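Long-range contacts in FAD-binding oxidoreductase (Gulosibacter chungangensis, PDB 7PBG), which oxidises 4-ethylphenol and other 4-alkylphenols by dehydrogenation, probably giving 4-vinylphenol from 4-ethylphenol, with a covalently bound FAD cofactor: residues 19-24 / 71-76; 77-82 / 101-106. All blocks are in the same frame, centred on the assembly; numbering follows the deposited sequence.

Contact 1 (19-24 / 71-76); sequences ISEFSE and VRIANK
The Phe22 ring meets Ile73 obliquely at its CE1 corner. The nearest atom there is the methyl Ile73 CG2, 3.4 Å from Phe22 CE1, with Ile73 CB close behind it. The two side chains run past each other in opposite directions. Val31 and Ile59 of the neighbouring strands also touch the Phe22 side chain. The other flat group is the Glu21 carboxylate. Lys76 NZ reaches Glu21 OE2 at 2.6 Å, on the syn lone pair, and forms a salt bridge. Tyr77 OH probably hydrogen-bonds to the same oxygen, which would give OE2 two partners.

The segments belong to helices 12-26 and 64-77, which pack side by side against one face of the four-stranded sheet of the FAD-binding domain. They run antiparallel at 165°, with short-segment axes 10.1 Å apart.

Ile73 fills the gap between the helices. Its CG1 lies beside its own backbone N (chi1 -66°) and its chain is extended from there. This carries Ile73 CD1 to the backbone of Glu21, 3.8 Å from Glu21 C, and to 3.9 Å from Glu21 CB. The Glu21 stem thus rests on apolar carbon while its acid end reaches past it to Lys76. Lys76 is stretched out and crosses the Glu21 side chain at about a right angle. With an alanine in place of Glu21, the ammonium of Lys76 would probably lose its charge partner here, and Tyr77 OH its carboxylate.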
ATOM      1  N   ILE A  19       8.881 -32.478  20.041  1.00 25.11           N
ATOM      2  CA  ILE A  19      10.255 -32.533  19.456  1.00 26.18           C
ATOM      3  C   ILE A  19      10.425 -33.846  18.679  1.00 25.36           C
ATOM      4  O   ILE A  19      10.972 -33.821  17.545  1.00 27.92           O
ATOM      5  CB  ILE A  19      11.356 -32.348  20.531  1.00 27.17           C
ATOM      6  CG1 ILE A  19      11.344 -30.945  21.140  1.00 25.30           C
ATOM      7  CG2 ILE A  19      12.736 -32.704  19.986  1.00 27.67           C
ATOM      8  CD1 ILE A  19      11.762 -29.810  20.188  1.00 26.52           C
ATOM      9  N   SER A  20       9.964 -34.963  19.229  1.00 26.01           N
ATOM     10  CA  SER A  20      10.023 -36.275  18.542  1.00 26.16           C
ATOM     11  C   SER A  20       9.202 -36.230  17.229  1.00 24.76           C
ATOM     12  O   SER A  20       9.700 -36.762  16.193  1.00 28.52           O
ATOM     13  CB  SER A  20       9.584 -37.369  19.490  1.00 29.06           C
ATOM     14  OG  SER A  20       9.369 -38.554  18.764  1.00 35.89           O
ATOM     15  N   GLU A  21       8.051 -35.544  17.202  1.00 24.76           N
ATOM     16  CA  GLU A  21       7.202 -35.416  15.979  1.00 25.17           C
ATOM     17  C   GLU A  21       7.885 -34.479  14.961  1.00 24.78           C
ATOM     18  O   GLU A  21       7.954 -34.841  13.777  1.00 25.84           O
ATOM     19  CB  GLU A  21       5.799 -34.930  16.339  1.00 28.01           C
ATOM     20  CG  GLU A  21       4.978 -35.981  17.095  1.00 32.81           C
ATOM     21  CD  GLU A  21       3.470 -35.811  16.999  1.00 35.58           C
ATOM     22  OE1 GLU A  21       2.970 -35.470  15.896  1.00 36.46           O
ATOM     23  OE2 GLU A  21       2.796 -36.088  18.006  1.00 34.80           O
ATOM     24  N   PHE A  22       8.408 -33.326  15.390  1.00 25.76           N
ATOM     25  CA  PHE A  22       9.200 -32.432  14.500  1.00 22.30           C
ATOM     26  C   PHE A  22      10.357 -33.229  13.900  1.00 25.42           C
ATOM     27  O   PHE A  22      10.571 -33.209  12.664  1.00 26.93           O
ATOM     28  CB  PHE A  22       9.745 -31.245  15.283  1.00 24.75           C
ATOM     29  CG  PHE A  22       8.723 -30.296  15.846  1.00 22.73           C
ATOM     30  CD1 PHE A  22       7.625 -29.901  15.122  1.00 22.78           C
ATOM     31  CD2 PHE A  22       8.923 -29.711  17.083  1.00 23.74           C
ATOM     32  CE1 PHE A  22       6.733 -28.968  15.642  1.00 21.52           C
ATOM     33  CE2 PHE A  22       8.038 -28.787  17.597  1.00 23.30           C
ATOM     34  CZ  PHE A  22       6.939 -28.427  16.871  1.00 25.43           C
ATOM     35  N   SER A  23      11.118 -33.939  14.735  1.00 24.54           N
ATOM     36  CA  SER A  23      12.285 -34.742  14.259  1.00 27.57           C
ATOM     37  C   SER A  23      11.822 -35.771  13.216  1.00 27.94           C
ATOM     38  O   SER A  23      12.477 -35.876  12.155  1.00 30.58           O
ATOM     39  CB  SER A  23      13.000 -35.407  15.409  1.00 29.76           C
ATOM     40  OG  SER A  23      13.379 -34.432  16.360  1.00 31.37           O
ATOM     41  N   GLU A  24      10.766 -36.543  13.511  1.00 28.72           N
ATOM     42  CA  GLU A  24      10.300 -37.645  12.630  1.00 30.36           C
ATOM     43  C   GLU A  24       9.905 -37.051  11.270  1.00 31.42           C
ATOM     44  O   GLU A  24      10.276 -37.659  10.245  1.00 33.43           O
ATOM     45  CB  GLU A  24       9.155 -38.461  13.244  1.00 31.69           C
ATOM     46  N   VAL A  71       3.704 -26.409  11.878  1.00 22.29           N
ATOM     47  CA  VAL A  71       2.576 -25.608  12.431  1.00 21.50           C
ATOM     48  C   VAL A  71       1.476 -26.552  12.956  1.00 22.74           C
ATOM     49  O   VAL A  71       0.875 -26.250  14.013  1.00 22.70           O
ATOM     50  CB  VAL A  71       2.057 -24.652  11.352  1.00 23.92           C
ATOM     51  CG1 VAL A  71       0.730 -24.049  11.794  1.00 26.70           C
ATOM     52  CG2 VAL A  71       3.074 -23.552  11.088  1.00 22.52           C
ATOM     53  N   ARG A  72       1.188 -27.624  12.222  1.00 23.72           N
ATOM     54  CA  ARG A  72       0.129 -28.586  12.616  1.00 24.63           C
ATOM     55  C   ARG A  72       0.526 -29.210  13.947  1.00 24.19           C
ATOM     56  O   ARG A  72      -0.331 -29.278  14.847  1.00 24.31           O
ATOM     57  CB  ARG A  72      -0.094 -29.639  11.542  1.00 26.92           C
ATOM     58  CG  ARG A  72      -0.771 -29.070  10.307  1.00 29.96           C
ATOM     59  CD  ARG A  72      -0.732 -30.072   9.177  1.00 32.79           C
ATOM     60  NE  ARG A  72      -1.203 -29.454   7.949  1.00 37.07           N
ATOM     61  CZ  ARG A  72      -0.711 -29.688   6.740  1.00 35.05           C
ATOM     62  NH1 ARG A  72       0.325 -30.489   6.565  1.00 35.25           N
ATOM     63  NH2 ARG A  72      -1.235 -29.061   5.708  1.00 42.31           N
ATOM     64  N   ILE A  73       1.767 -29.681  14.036  1.00 22.17           N
ATOM     65  CA  ILE A  73       2.296 -30.284  15.291  1.00 22.06           C
ATOM     66  C   ILE A  73       2.193 -29.240  16.402  1.00 22.11           C
ATOM     67  O   ILE A  73       1.817 -29.593  17.535  1.00 23.53           O
ATOM     68  CB  ILE A  73       3.722 -30.833  15.110  1.00 22.18           C
ATOM     69  CG1 ILE A  73       3.726 -32.020  14.152  1.00 24.73           C
ATOM     70  CG2 ILE A  73       4.342 -31.191  16.455  1.00 22.76           C
ATOM     71  CD1 ILE A  73       5.078 -32.324  13.558  1.00 26.26           C
ATOM     72  N   ALA A  74       2.602 -28.001  16.157  1.00 20.58           N
ATOM     73  CA  ALA A  74       2.558 -26.938  17.191  1.00 21.69           C
ATOM     74  C   ALA A  74       1.138 -26.759  17.723  1.00 22.80           C
ATOM     75  O   ALA A  74       0.954 -26.609  18.938  1.00 22.92           O
ATOM     76  CB  ALA A  74       3.113 -25.637  16.642  1.00 22.23           C
ATOM     77  N   ASN A  75       0.145 -26.800  16.839  1.00 24.15           N
ATOM     78  CA  ASN A  75      -1.280 -26.680  17.237  1.00 23.29           C
ATOM     79  C   ASN A  75      -1.664 -27.875  18.127  1.00 23.30           C
ATOM     80  O   ASN A  75      -2.319 -27.656  19.124  1.00 24.47           O
ATOM     81  CB  ASN A  75      -2.197 -26.622  16.007  1.00 23.39           C
ATOM     82  CG  ASN A  75      -2.356 -25.211  15.475  1.00 25.49           C
ATOM     83  OD1 ASN A  75      -3.168 -24.419  15.981  1.00 25.55           O
ATOM     84  ND2 ASN A  75      -1.586 -24.887  14.451  1.00 24.64           N
ATOM     85  N   LYS A  76      -1.239 -29.080  17.767  1.00 25.64           N
ATOM     86  CA  LYS A  76      -1.655 -30.299  18.518  1.00 26.40           C
ATOM     87  C   LYS A  76      -1.122 -30.168  19.956  1.00 28.43           C
ATOM     88  O   LYS A  76      -1.863 -30.466  20.898  1.00 28.15           O
ATOM     89  CB  LYS A  76      -1.153 -31.559  17.817  1.00 30.49           C
ATOM     90  CG  LYS A  76      -1.428 -32.866  18.550  1.00 37.33           C
ATOM     91  CD  LYS A  76      -0.907 -34.061  17.793  1.00 42.30           C
ATOM     92  CE  LYS A  76      -0.604 -35.242  18.691  1.00 47.19           C
ATOM     93  NZ  LYS A  76       0.180 -36.262  17.960  1.00 46.24           N
TER

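Contact 2 (77-82 / 101-106); sequences YGIPLH and GTVLLH. With FAD (flavin-adenine dinucleotide), chain C.
His82 pairs with Leu104 on the adjacent strand, in parallel, and turns the edge of its ring to FAD. His82 CE1 comes within 3.1 Å of FAD O3B, a hydroxyl of the adenosine ribose, which lies in the ring plane. The ring gets there because CG is anti to the backbone N (chi1 174°). Leu104 CD2 also lies near the ring plane, and Thr102 CG2 sits 3.7 Å from His82 CB. The hydroxyl of Thr102 is hydrogen-bonded to Leu99 O.

Backbone bonds fix this position. His82 N donates to Val103 O at 3.0 Å, and His82 O accepts from Leu105 N at 2.7 Å, with an N-H...O angle of 169°. One step back, Val103 N donates to Pro80 O.

Leu81 and Val103 point to the other face. There Leu81 CD2 touches Leu105 CD1 at 3.8 Å, and Ile79 CG2 meets Val103 CG2 at 3.6 Å. Helices 12-26 and 64-77 cover this side. A Schellman motif with Gly78 at C-prime ends helix 64-77 and lets the chain turn into strand 81-84. This strand lies parallel beside 103-106, as expected for the small sheet of a PCMH-type FAD-binding domain, here with His82 at the FAD site.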
ATOM      1  N   TYR A  77       0.092 -29.648  20.135  1.00 24.98           N
ATOM      2  CA  TYR A  77       0.735 -29.607  21.482  1.00 27.94           C
ATOM      3  C   TYR A  77       0.543 -28.266  22.178  1.00 28.17           C
ATOM      4  O   TYR A  77       0.977 -28.183  23.306  1.00 29.16           O
ATOM      5  CB  TYR A  77       2.221 -29.927  21.363  1.00 26.62           C
ATOM      6  CG  TYR A  77       2.448 -31.380  21.088  1.00 26.61           C
ATOM      7  CD1 TYR A  77       2.398 -32.297  22.126  1.00 32.62           C
ATOM      8  CD2 TYR A  77       2.664 -31.857  19.815  1.00 26.69           C
ATOM      9  CE1 TYR A  77       2.533 -33.656  21.895  1.00 30.92           C
ATOM     10  CE2 TYR A  77       2.794 -33.213  19.562  1.00 27.54           C
ATOM     11  CZ  TYR A  77       2.758 -34.118  20.612  1.00 31.48           C
ATOM     12  OH  TYR A  77       2.921 -35.456  20.357  1.00 31.94           O
ATOM     13  N   GLY A  78       0.045 -27.231  21.497  1.00 27.79           N
ATOM     14  CA  GLY A  78      -0.092 -25.888  22.107  1.00 27.64           C
ATOM     15  C   GLY A  78       1.257 -25.227  22.354  1.00 25.49           C
ATOM     16  O   GLY A  78       1.404 -24.521  23.348  1.00 27.81           O
ATOM     17  N   ILE A  79       2.217 -25.458  21.460  1.00 24.71           N
ATOM     18  CA  ILE A  79       3.590 -24.915  21.561  1.00 23.73           C
ATOM     19  C   ILE A  79       3.699 -23.674  20.695  1.00 22.63           C
ATOM     20  O   ILE A  79       3.428 -23.772  19.499  1.00 23.07           O
ATOM     21  CB  ILE A  79       4.615 -26.001  21.205  1.00 26.78           C
ATOM     22  CG1 ILE A  79       4.639 -27.077  22.308  1.00 27.15           C
ATOM     23  CG2 ILE A  79       5.964 -25.357  20.954  1.00 25.34           C
ATOM     24  CD1 ILE A  79       5.502 -28.260  21.973  1.00 29.95           C
ATOM     25  N   PRO A  80       4.028 -22.504  21.293  1.00 24.21           N
ATOM     26  CA  PRO A  80       4.231 -21.272  20.530  1.00 22.30           C
ATOM     27  C   PRO A  80       5.459 -21.342  19.616  1.00 21.39           C
ATOM     28  O   PRO A  80       6.474 -22.019  19.935  1.00 21.45           O
ATOM     29  CB  PRO A  80       4.329 -20.187  21.594  1.00 24.93           C
ATOM     30  CG  PRO A  80       4.843 -20.904  22.813  1.00 24.29           C
ATOM     31  CD  PRO A  80       4.247 -22.293  22.740  1.00 24.77           C
ATOM     32  N   LEU A  81       5.305 -20.704  18.444  1.00 21.37           N
ATOM     33  CA  LEU A  81       6.326 -20.670  17.369  1.00 20.60           C
ATOM     34  C   LEU A  81       6.695 -19.204  17.133  1.00 20.59           C
ATOM     35  O   LEU A  81       5.820 -18.321  17.208  1.00 20.73           O
ATOM     36  CB  LEU A  81       5.749 -21.250  16.069  1.00 20.69           C
ATOM     37  CG  LEU A  81       5.287 -22.703  16.080  1.00 20.29           C
ATOM     38  CD1 LEU A  81       4.753 -23.095  14.711  1.00 22.20           C
ATOM     39  CD2 LEU A  81       6.428 -23.628  16.506  1.00 21.97           C
ATOM     40  N   HIS A  82       7.937 -18.964  16.768  1.00 18.52           N
ATOM     41  CA  HIS A  82       8.390 -17.647  16.239  1.00 18.22           C
ATOM     42  C   HIS A  82       9.159 -17.972  14.993  1.00 18.12           C
ATOM     43  O   HIS A  82      10.207 -18.696  15.083  1.00 17.49           O
ATOM     44  CB  HIS A  82       9.193 -16.852  17.272  1.00 20.92           C
ATOM     45  CG  HIS A  82       9.788 -15.597  16.721  1.00 20.38           C
ATOM     46  ND1 HIS A  82       9.046 -14.730  15.890  1.00 19.88           N
ATOM     47  CD2 HIS A  82      11.011 -15.049  16.893  1.00 21.35           C
ATOM     48  CE1 HIS A  82       9.800 -13.697  15.598  1.00 20.69           C
ATOM     49  NE2 HIS A  82      11.044 -13.881  16.184  1.00 19.96           N
ATOM     50  N   GLY A 101      10.650 -20.021  25.907  1.00 20.87           N
ATOM     51  CA  GLY A 101      10.299 -21.416  25.594  1.00 21.56           C
ATOM     52  C   GLY A 101       9.665 -21.554  24.218  1.00 22.37           C
ATOM     53  O   GLY A 101       9.402 -22.689  23.808  1.00 22.59           O
ATOM     54  N   THR A 102       9.584 -20.452  23.450  1.00 23.01           N
ATOM     55  CA  THR A 102       9.036 -20.505  22.078  1.00 22.27           C
ATOM     56  C   THR A 102       9.981 -21.358  21.250  1.00 22.85           C
ATOM     57  O   THR A 102      11.190 -21.249  21.458  1.00 25.03           O
ATOM     58  CB  THR A 102       8.790 -19.104  21.546  1.00 22.02           C
ATOM     59  OG1 THR A 102       7.779 -18.541  22.393  1.00 22.87           O
ATOM     60  CG2 THR A 102       8.349 -19.076  20.083  1.00 21.07           C
ATOM     61  N   VAL A 103       9.425 -22.181  20.369  1.00 20.43           N
ATOM     62  CA  VAL A 103      10.225 -22.927  19.367  1.00 20.51           C
ATOM     63  C   VAL A 103      10.479 -21.954  18.212  1.00 21.45           C
ATOM     64  O   VAL A 103       9.487 -21.426  17.666  1.00 20.52           O
ATOM     65  CB  VAL A 103       9.503 -24.202  18.928  1.00 21.52           C
ATOM     66  CG1 VAL A 103      10.153 -24.828  17.723  1.00 22.30           C
ATOM     67  CG2 VAL A 103       9.405 -25.210  20.076  1.00 20.96           C
ATOM     68  N   LEU A 104      11.725 -21.773  17.811  1.00 19.52           N
ATOM     69  CA  LEU A 104      12.072 -20.813  16.727  1.00 19.23           C
ATOM     70  C   LEU A 104      12.116 -21.546  15.391  1.00 21.85           C
ATOM     71  O   LEU A 104      12.653 -22.720  15.334  1.00 18.84           O
ATOM     72  CB  LEU A 104      13.405 -20.180  17.066  1.00 20.52           C
ATOM     73  CG  LEU A 104      13.538 -19.678  18.510  1.00 21.24           C
ATOM     74  CD1 LEU A 104      14.859 -18.964  18.673  1.00 25.39           C
ATOM     75  CD2 LEU A 104      12.404 -18.748  18.877  1.00 21.64           C
ATOM     76  N   LEU A 105      11.558 -20.915  14.350  1.00 18.84           N
ATOM     77  CA  LEU A 105      11.674 -21.436  12.971  1.00 21.39           C
ATOM     78  C   LEU A 105      12.598 -20.479  12.227  1.00 20.94           C
ATOM     79  O   LEU A 105      12.149 -19.428  11.873  1.00 20.57           O
ATOM     80  CB  LEU A 105      10.314 -21.514  12.269  1.00 21.03           C
ATOM     81  CG  LEU A 105       9.435 -22.702  12.624  1.00 26.64           C
ATOM     82  CD1 LEU A 105       9.313 -22.919  14.119  1.00 30.95           C
ATOM     83  CD2 LEU A 105       8.073 -22.594  11.947  1.00 25.83           C
ATOM     84  N   HIS A 106      13.839 -20.877  11.963  1.00 18.98           N
ATOM     85  CA  HIS A 106      14.737 -20.081  11.102  1.00 19.39           C
ATOM     86  C   HIS A 106      14.570 -20.568   9.657  1.00 20.93           C
ATOM     87  O   HIS A 106      15.293 -21.469   9.234  1.00 19.90           O
ATOM     88  CB  HIS A 106      16.149 -20.147  11.643  1.00 19.69           C
ATOM     89  CG  HIS A 106      17.109 -19.362  10.835  1.00 19.06           C
ATOM     90  ND1 HIS A 106      18.438 -19.578  10.896  1.00 21.23           N
ATOM     91  CD2 HIS A 106      16.898 -18.441   9.886  1.00 19.15           C
ATOM     92  CE1 HIS A 106      19.045 -18.779  10.027  1.00 21.82           C
ATOM     93  NE2 HIS A 106      18.124 -18.062   9.410  1.00 21.16           N
TER
HETATM   94  PA  FAD C 601      14.017 -11.062  10.352  1.00 17.83           P
HETATM   95  O1A FAD C 601      14.669 -10.991  11.695  1.00 19.12           O
HETATM   96  O2A FAD C 601      14.125 -12.344   9.565  1.00 18.25           O
HETATM   97  O5B FAD C 601      12.493 -10.743  10.540  1.00 16.85           O
HETATM   98  C5B FAD C 601      12.044  -9.671  11.357  1.00 16.90           C
HETATM   99  C4B FAD C 601      10.673 -10.032  11.873  1.00 18.48           C
HETATM  100  O4B FAD C 601       9.722 -10.136  10.774  1.00 18.57           O
HETATM  101  C3B FAD C 601      10.557 -11.386  12.591  1.00 18.55           C
HETATM  102  O3B FAD C 601      10.967 -11.289  13.953  1.00 20.59           O
HETATM  103  C2B FAD C 601       9.084 -11.757  12.359  1.00 17.53           C
HETATM  104  O2B FAD C 601       8.276 -11.074  13.298  1.00 19.38           O
HETATM  105  C1B FAD C 601       8.866 -11.255  10.935  1.00 18.00           C
HETATM  106  N9A FAD C 601       9.174 -12.213   9.905  1.00 19.11           N
HETATM  107  C8A FAD C 601      10.324 -12.269   9.183  1.00 18.78           C
HETATM  108  N7A FAD C 601      10.308 -13.229   8.306  1.00 19.27           N
HETATM  109  C5A FAD C 601       9.111 -13.877   8.502  1.00 17.77           C
HETATM  110  C6A FAD C 601       8.504 -14.946   7.836  1.00 18.35           C
HETATM  111  N6A FAD C 601       9.105 -15.637   6.859  1.00 18.32           N
HETATM  112  N1A FAD C 601       7.285 -15.332   8.278  1.00 20.84           N
HETATM  113  C2A FAD C 601       6.695 -14.621   9.273  1.00 20.42           C
HETATM  114  N3A FAD C 601       7.161 -13.576   9.945  1.00 20.79           N
HETATM  115  C4A FAD C 601       8.393 -13.253   9.502  1.00 18.14           C
HETATM  116  N1  FAD C 601      16.226  -1.565   9.501  1.00 17.95           N
HETATM  117  C2  FAD C 601      15.709  -0.993   8.429  1.00 15.61           C
HETATM  118  O2  FAD C 601      14.575  -1.327   8.001  1.00 16.24           O
HETATM  119  N3  FAD C 601      16.407  -0.098   7.703  1.00 17.11           N
HETATM  120  C4  FAD C 601      17.645   0.345   8.072  1.00 19.16           C
HETATM  121  O4  FAD C 601      18.273   1.119   7.324  1.00 23.78           O
HETATM  122  C4X FAD C 601      18.208  -0.191   9.215  1.00 20.22           C
HETATM  123  N5  FAD C 601      19.385   0.245   9.576  1.00 21.11           N
HETATM  124  C5X FAD C 601      19.925  -0.314  10.709  1.00 19.81           C
HETATM  125  C6  FAD C 601      21.199   0.119  11.103  1.00 20.38           C
HETATM  126  C7  FAD C 601      21.847  -0.426  12.195  1.00 19.88           C
HETATM  127  C7M FAD C 601      23.230   0.064  12.569  1.00 20.17           C
HETATM  128  C8  FAD C 601      21.200  -1.453  12.916  1.00 19.02           C
HETATM  129  C8M FAD C 601      21.862  -2.075  14.108  1.00 21.45           C
HETATM  130  C9  FAD C 601      19.932  -1.863  12.559  1.00 19.25           C
HETATM  131  C9A FAD C 601      19.265  -1.324  11.443  1.00 17.27           C
HETATM  132  N10 FAD C 601      18.012  -1.757  11.019  1.00 19.66           N
HETATM  133  C10 FAD C 601      17.445  -1.209   9.877  1.00 18.36           C
HETATM  134  C1' FAD C 601      17.295  -2.872  11.691  1.00 17.57           C
HETATM  135  C2' FAD C 601      17.632  -4.254  11.107  1.00 19.28           C
HETATM  136  O2' FAD C 601      19.073  -4.388  10.862  1.00 21.73           O
HETATM  137  C3' FAD C 601      16.955  -4.581   9.759  1.00 18.67           C
HETATM  138  O3' FAD C 601      15.609  -4.174   9.780  1.00 18.55           O
HETATM  139  C4' FAD C 601      17.013  -6.053   9.329  1.00 18.94           C
HETATM  140  O4' FAD C 601      16.877  -6.153   7.903  1.00 22.16           O
HETATM  141  C5' FAD C 601      15.942  -6.861  10.009  1.00 16.78           C
HETATM  142  O5' FAD C 601      16.352  -8.220  10.219  1.00 19.89           O
HETATM  143  P   FAD C 601      16.034  -9.361   9.149  1.00 19.61           P
HETATM  144  O1P FAD C 601      16.979 -10.501   9.390  1.00 19.52           O
HETATM  145  O2P FAD C 601      16.048  -8.699   7.808  1.00 19.17           O
HETATM  146  O3P FAD C 601      14.538  -9.812   9.489  1.00 18.08           O

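Contact 1 closes before contact 2 opens along the chain, and their centres are 10 Å apart. Segments 71-76 and 77-82 are consecutive: helix 64-77 ends and leads into strand 81-84. Contact 1 joins the two helices on one face of the mixed sheet. Contact 2 joins two parallel strands within that sheet. The layers meet where Leu81 CD1 packs 3.6 Å from Ala74 CB. Strand 57-59, helix 64-77 and strand 81-84 form a beta-alpha-beta crossover, with strand 103-106 lying between the two strands. FAD lies by His82, whose side chain points to the face opposite the helices, whereas the side chain of Ala74 is about 14 Å from the cofactor.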